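Local coordinates for probable transcriptional regulatory protein aq_1575 (Aquifex aeolicus, PDB 1LFP), which probably binds DNA and takes part in regulating transcription, at residues Tyr132-Pro143 / Pro193-Ile204. Residues are numbered along the deposited sequence; the frame is centred on the assembly and turned at random.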
loop_
_atom_site.group_PDB
_atom_site.type_symbol
_atom_site.label_atom_id
_atom_site.label_comp_id
_atom_site.label_asym_id
_atom_site.label_seq_id
_atom_site.Cartn_x
_atom_site.Cartn_y
_atom_site.Cartn_z
ATOM N N TYR A 132 12.042 12.837 3.528
ATOM C CA TYR A 132 13.193 13.097 2.722
ATOM C C TYR A 132 13.984 11.807 2.489
ATOM O O TYR A 132 14.903 11.814 1.694
ATOM C CB TYR A 132 14.090 14.126 3.413
ATOM C CG TYR A 132 14.526 13.716 4.783
ATOM C CD1 TYR A 132 13.824 14.141 5.921
ATOM C CD2 TYR A 132 15.655 12.903 4.958
ATOM C CE1 TYR A 132 14.230 13.767 7.205
ATOM C CE2 TYR A 132 16.069 12.532 6.244
ATOM C CZ TYR A 132 15.345 12.967 7.354
ATOM O OH TYR A 132 15.754 12.570 8.615
ATOM N N LEU A 133 13.645 10.722 3.190
ATOM C CA LEU A 133 14.334 9.421 2.995
ATOM C C LEU A 133 13.608 8.484 2.027
ATOM O O LEU A 133 13.996 7.302 1.837
ATOM C CB LEU A 133 14.486 8.668 4.320
ATOM C CG LEU A 133 15.347 9.381 5.354
ATOM C CD1 LEU A 133 15.467 8.534 6.617
ATOM C CD2 LEU A 133 16.710 9.670 4.719
ATOM N N PHE A 134 12.556 9.011 1.410
ATOM C CA PHE A 134 11.735 8.250 0.464
ATOM C C PHE A 134 11.355 9.086 -0.756
ATOM O O PHE A 134 11.496 10.322 -0.749
ATOM C CB PHE A 134 10.422 7.854 1.157
ATOM C CG PHE A 134 10.608 6.989 2.374
ATOM C CD1 PHE A 134 10.335 5.632 2.312
ATOM C CD2 PHE A 134 10.983 7.546 3.594
ATOM C CE1 PHE A 134 10.419 4.829 3.464
ATOM C CE2 PHE A 134 11.075 6.780 4.740
ATOM C CZ PHE A 134 10.795 5.415 4.696
ATOM N N GLU A 135 10.869 8.414 -1.803
ATOM C CA GLU A 135 10.396 9.120 -2.998
ATOM C C GLU A 135 9.003 8.571 -3.348
ATOM O O GLU A 135 8.739 7.403 -3.168
ATOM C CB GLU A 135 11.319 8.898 -4.205
ATOM C CG GLU A 135 12.784 8.636 -3.825
ATOM C CD GLU A 135 13.739 8.592 -5.036
ATOM O OE1 GLU A 135 13.788 9.582 -5.780
ATOM O OE2 GLU A 135 14.445 7.575 -5.225
ATOM N N ARG A 136 8.107 9.440 -3.809
ATOM C CA ARG A 136 6.768 9.019 -4.214
ATOM C C ARG A 136 6.888 8.299 -5.545
ATOM O O ARG A 136 7.495 8.819 -6.487
ATOM C CB ARG A 136 5.873 10.260 -4.379
ATOM C CG ARG A 136 4.544 10.114 -3.666
ATOM C CD ARG A 136 3.557 11.235 -3.964
ATOM N NE ARG A 136 3.398 11.425 -5.394
ATOM C CZ ARG A 136 2.332 11.964 -5.964
ATOM N NH1 ARG A 136 1.315 12.365 -5.226
ATOM N NH2 ARG A 136 2.292 12.113 -7.274
ATOM N N LYS A 137 6.330 7.095 -5.638
ATOM C CA LYS A 137 6.410 6.317 -6.871
ATOM C C LYS A 137 5.109 5.565 -7.149
ATOM O O LYS A 137 4.296 5.317 -6.254
ATOM C CB LYS A 137 7.490 5.216 -6.791
ATOM C CG LYS A 137 8.954 5.643 -6.615
ATOM C CD LYS A 137 9.538 6.091 -7.956
ATOM C CE LYS A 137 10.883 6.729 -7.757
ATOM N NZ LYS A 137 10.713 7.735 -6.704
ATOM N N GLY A 138 4.939 5.194 -8.411
ATOM C CA GLY A 138 3.818 4.336 -8.763
ATOM C C GLY A 138 4.286 2.944 -8.373
ATOM O O GLY A 138 5.457 2.645 -8.482
ATOM N N TYR A 139 3.359 2.087 -7.963
ATOM C CA TYR A 139 3.681 0.748 -7.529
ATOM C C TYR A 139 2.692 -0.226 -8.148
ATOM O O TYR A 139 1.490 -0.055 -8.015
ATOM C CB TYR A 139 3.569 0.741 -6.000
ATOM C CG TYR A 139 3.751 -0.573 -5.333
ATOM C CD1 TYR A 139 2.654 -1.353 -4.975
ATOM C CD2 TYR A 139 5.029 -1.003 -4.965
ATOM C CE1 TYR A 139 2.824 -2.530 -4.245
ATOM C CE2 TYR A 139 5.214 -2.173 -4.247
ATOM C CZ TYR A 139 4.112 -2.935 -3.889
ATOM O OH TYR A 139 4.299 -4.118 -3.197
ATOM N N ILE A 140 3.221 -1.248 -8.815
ATOM C CA ILE A 140 2.410 -2.257 -9.482
ATOM C C ILE A 140 2.788 -3.635 -9.013
ATOM O O ILE A 140 3.980 -3.959 -8.954
ATOM C CB ILE A 140 2.612 -2.171 -11.017
ATOM C CG1 ILE A 140 2.028 -0.837 -11.514
ATOM C CG2 ILE A 140 1.946 -3.398 -11.706
ATOM C CD1 ILE A 140 2.437 -0.435 -12.967
ATOM N N GLU A 141 1.788 -4.451 -8.678
ATOM C CA GLU A 141 2.036 -5.815 -8.228
ATOM C C GLU A 141 1.516 -6.760 -9.291
ATOM O O GLU A 141 0.454 -6.528 -9.841
ATOM C CB GLU A 141 1.321 -6.107 -6.896
ATOM C CG GLU A 141 2.231 -5.928 -5.680
ATOM C CD GLU A 141 1.509 -6.037 -4.344
ATOM O OE1 GLU A 141 0.583 -6.883 -4.218
ATOM O OE2 GLU A 141 1.887 -5.274 -3.414
ATOM N N VAL A 142 2.285 -7.803 -9.577
ATOM C CA VAL A 142 1.897 -8.809 -10.579
ATOM C C VAL A 142 2.157 -10.176 -9.980
ATOM O O VAL A 142 3.234 -10.459 -9.446
ATOM C CB VAL A 142 2.699 -8.629 -11.909
ATOM C CG1 VAL A 142 4.126 -8.412 -11.613
ATOM C CG2 VAL A 142 2.541 -9.846 -12.824
ATOM N N PRO A 143 1.163 -11.053 -10.054
ATOM C CA PRO A 143 1.266 -12.411 -9.514
ATOM C C PRO A 143 2.382 -13.286 -10.103
ATOM O O PRO A 143 2.431 -13.551 -11.302
ATOM C CB PRO A 143 -0.144 -12.978 -9.734
ATOM C CG PRO A 143 -0.750 -12.120 -10.810
ATOM C CD PRO A 143 -0.202 -10.747 -10.501
ATOM N N PRO A 193 -0.927 -9.718 -15.974
ATOM C CA PRO A 193 -2.022 -9.496 -15.024
ATOM C C PRO A 193 -1.587 -8.518 -13.921
ATOM O O PRO A 193 -0.457 -8.590 -13.436
ATOM C CB PRO A 193 -2.290 -10.887 -14.477
ATOM C CG PRO A 193 -0.948 -11.520 -14.505
ATOM C CD PRO A 193 -0.357 -11.065 -15.823
ATOM N N ILE A 194 -2.485 -7.626 -13.504
ATOM C CA ILE A 194 -2.134 -6.657 -12.474
ATOM C C ILE A 194 -2.904 -6.974 -11.204
ATOM O O ILE A 194 -4.128 -7.038 -11.243
ATOM C CB ILE A 194 -2.520 -5.243 -12.892
ATOM C CG1 ILE A 194 -1.867 -4.888 -14.222
ATOM C CG2 ILE A 194 -2.167 -4.261 -11.759
ATOM C CD1 ILE A 194 -0.361 -5.075 -14.252
ATOM N N GLU A 195 -2.192 -7.151 -10.094
ATOM C CA GLU A 195 -2.854 -7.439 -8.831
ATOM C C GLU A 195 -3.162 -6.133 -8.116
ATOM O O GLU A 195 -4.232 -5.982 -7.535
ATOM C CB GLU A 195 -1.988 -8.330 -7.953
ATOM C CG GLU A 195 -2.643 -8.713 -6.649
ATOM C CD GLU A 195 -1.876 -9.791 -5.909
ATOM O OE1 GLU A 195 -1.821 -10.936 -6.418
ATOM O OE2 GLU A 195 -1.325 -9.493 -4.827
ATOM N N LYS A 196 -2.224 -5.193 -8.164
ATOM C CA LYS A 196 -2.413 -3.882 -7.537
ATOM C C LYS A 196 -1.633 -2.835 -8.293
ATOM O O LYS A 196 -0.557 -3.136 -8.803
ATOM C CB LYS A 196 -1.905 -3.863 -6.090
ATOM C CG LYS A 196 -2.634 -4.780 -5.120
ATOM C CD LYS A 196 -2.200 -4.469 -3.678
ATOM C CE LYS A 196 -2.961 -5.313 -2.665
ATOM N NZ LYS A 196 -2.660 -4.913 -1.260
ATOM N N ALA A 197 -2.182 -1.620 -8.323
ATOM C CA ALA A 197 -1.582 -0.447 -8.960
ATOM C C ALA A 197 -1.927 0.760 -8.087
ATOM O O ALA A 197 -3.080 1.186 -8.011
ATOM C CB ALA A 197 -2.139 -0.252 -10.382
ATOM N N GLN A 198 -0.934 1.346 -7.438
ATOM C CA GLN A 198 -1.235 2.474 -6.568
ATOM C C GLN A 198 0.002 3.340 -6.390
ATOM O O GLN A 198 1.110 2.939 -6.710
ATOM C CB GLN A 198 -1.670 1.946 -5.181
ATOM C CG GLN A 198 -0.627 1.001 -4.556
ATOM C CD GLN A 198 -1.078 0.366 -3.221
ATOM O OE1 GLN A 198 -2.258 0.366 -2.879
ATOM N NE2 GLN A 198 -0.123 -0.186 -2.482
ATOM N N ILE A 199 -0.197 4.518 -5.813
ATOM C CA ILE A 199 0.911 5.411 -5.539
ATOM C C ILE A 199 1.420 5.042 -4.148
ATOM O O ILE A 199 0.619 4.873 -3.208
ATOM C CB ILE A 199 0.414 6.890 -5.537
ATOM C CG1 ILE A 199 0.051 7.315 -6.953
ATOM C CG2 ILE A 199 1.465 7.802 -4.889
ATOM C CD1 ILE A 199 1.206 7.362 -7.910
ATOM N N THR A 200 2.739 4.896 -4.014
ATOM C CA THR A 200 3.331 4.569 -2.725
ATOM C C THR A 200 4.606 5.404 -2.543
ATOM O O THR A 200 4.891 6.310 -3.335
ATOM C CB THR A 200 3.670 3.067 -2.627
ATOM O OG1 THR A 200 4.033 2.742 -1.286
ATOM C CG2 THR A 200 4.798 2.684 -3.560
ATOM N N TRP A 201 5.353 5.119 -1.486
ATOM C CA TRP A 201 6.619 5.837 -1.240
ATOM C C TRP A 201 7.689 4.751 -1.185
ATOM O O TRP A 201 7.420 3.689 -0.661
ATOM C CB TRP A 201 6.561 6.581 0.080
ATOM C CG TRP A 201 5.679 7.732 0.043
ATOM C CD1 TRP A 201 4.318 7.700 0.006
ATOM C CD2 TRP A 201 6.063 9.114 -0.045
ATOM N NE1 TRP A 201 3.824 8.992 -0.113
ATOM C CE2 TRP A 201 4.879 9.869 -0.139
ATOM C CE3 TRP A 201 7.297 9.789 -0.057
ATOM C CZ2 TRP A 201 4.892 11.274 -0.240
ATOM C CZ3 TRP A 201 7.316 11.187 -0.148
ATOM C CH2 TRP A 201 6.115 11.913 -0.239
ATOM N N LYS A 202 8.842 5.003 -1.790
ATOM C CA LYS A 202 9.915 4.008 -1.840
ATOM C C LYS A 202 11.166 4.549 -1.146
ATOM O O LYS A 202 11.584 5.663 -1.400
ATOM C CB LYS A 202 10.243 3.720 -3.323
ATOM C CG LYS A 202 11.355 2.666 -3.548
ATOM C CD LYS A 202 11.567 2.469 -5.062
ATOM C CE LYS A 202 12.431 1.216 -5.377
ATOM N NZ LYS A 202 13.875 1.532 -5.513
ATOM N N PRO A 203 11.782 3.765 -0.247
ATOM C CA PRO A 203 12.991 4.301 0.390
ATOM C C PRO A 203 14.103 4.560 -0.612
ATOM O O PRO A 203 14.273 3.799 -1.580
ATOM C CB PRO A 203 13.371 3.209 1.410
ATOM C CG PRO A 203 12.738 1.990 0.853
ATOM C CD PRO A 203 11.426 2.447 0.291
ATOM N N ILE A 204 14.861 5.639 -0.397
ATOM C CA ILE A 204 15.955 5.984 -1.295
ATOM C C ILE A 204 17.205 5.249 -0.855
ATOM O O ILE A 204 18.225 5.228 -1.560
ATOM C CB ILE A 204 16.223 7.499 -1.285
ATOM C CG1 ILE A 204 16.824 7.934 0.053
ATOM C CG2 ILE A 204 14.885 8.253 -1.482
ATOM C CD1 ILE A 204 17.410 9.365 -0.017
HETATM O O HOH W 1 -0.068 -4.632 -1.535
#
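Pro193 packs CG to CG on Pro143 at 3.7 Å, where strand 134-143 ends. From here the chain enters strand 196-203, an outermost strand of a four-stranded antiparallel sheet. Strand 170-175 pairs with the other side of strand 134-143. Ile194 lays CD1 against Ile140 CG2. Glu195 and Lys196 both face Glu141 in a classic beta bulge. Glu141 O takes a 2.7 Å bond from Glu195 N and only a weak one from Lys196 N. Glu141 OE1 and Glu195 OE2 lie 3.3 Å apart, which may raise the proton affinity of one carboxylate. The extended Lys196 chain runs past Glu141, and a water bridges NZ to Glu141 OE2. Tyr139 OH donates to the same OE2 at 2.7 Å, on its anti side. Gln198 lies beside the Tyr139 ring and points the same way, its amide turned 33° from the ring plane. With OG1 anti to the backbone N (chi1 -170°), Thr200 turns CG2 onto Tyr139 CB, 3.4 Å away. Thr200 and Lys137 exchange two nearly straight backbone bonds. On the opposite face of the sheet, Arg136 CG lies over the Trp201 six-membered ring, a CH-pi contact 3.9 Å from the centroid. Trp201 also touches Met98 and Leu100 of strand 95-103. Lys202 NZ forms a salt bridge with Asp163. Pro203 CD meets the Phe134 ring at CD1, 3.9 Å away. Last, Ile204 N donates to Leu133 O at 2.9 Å, with a 170° angle at the hydrogen.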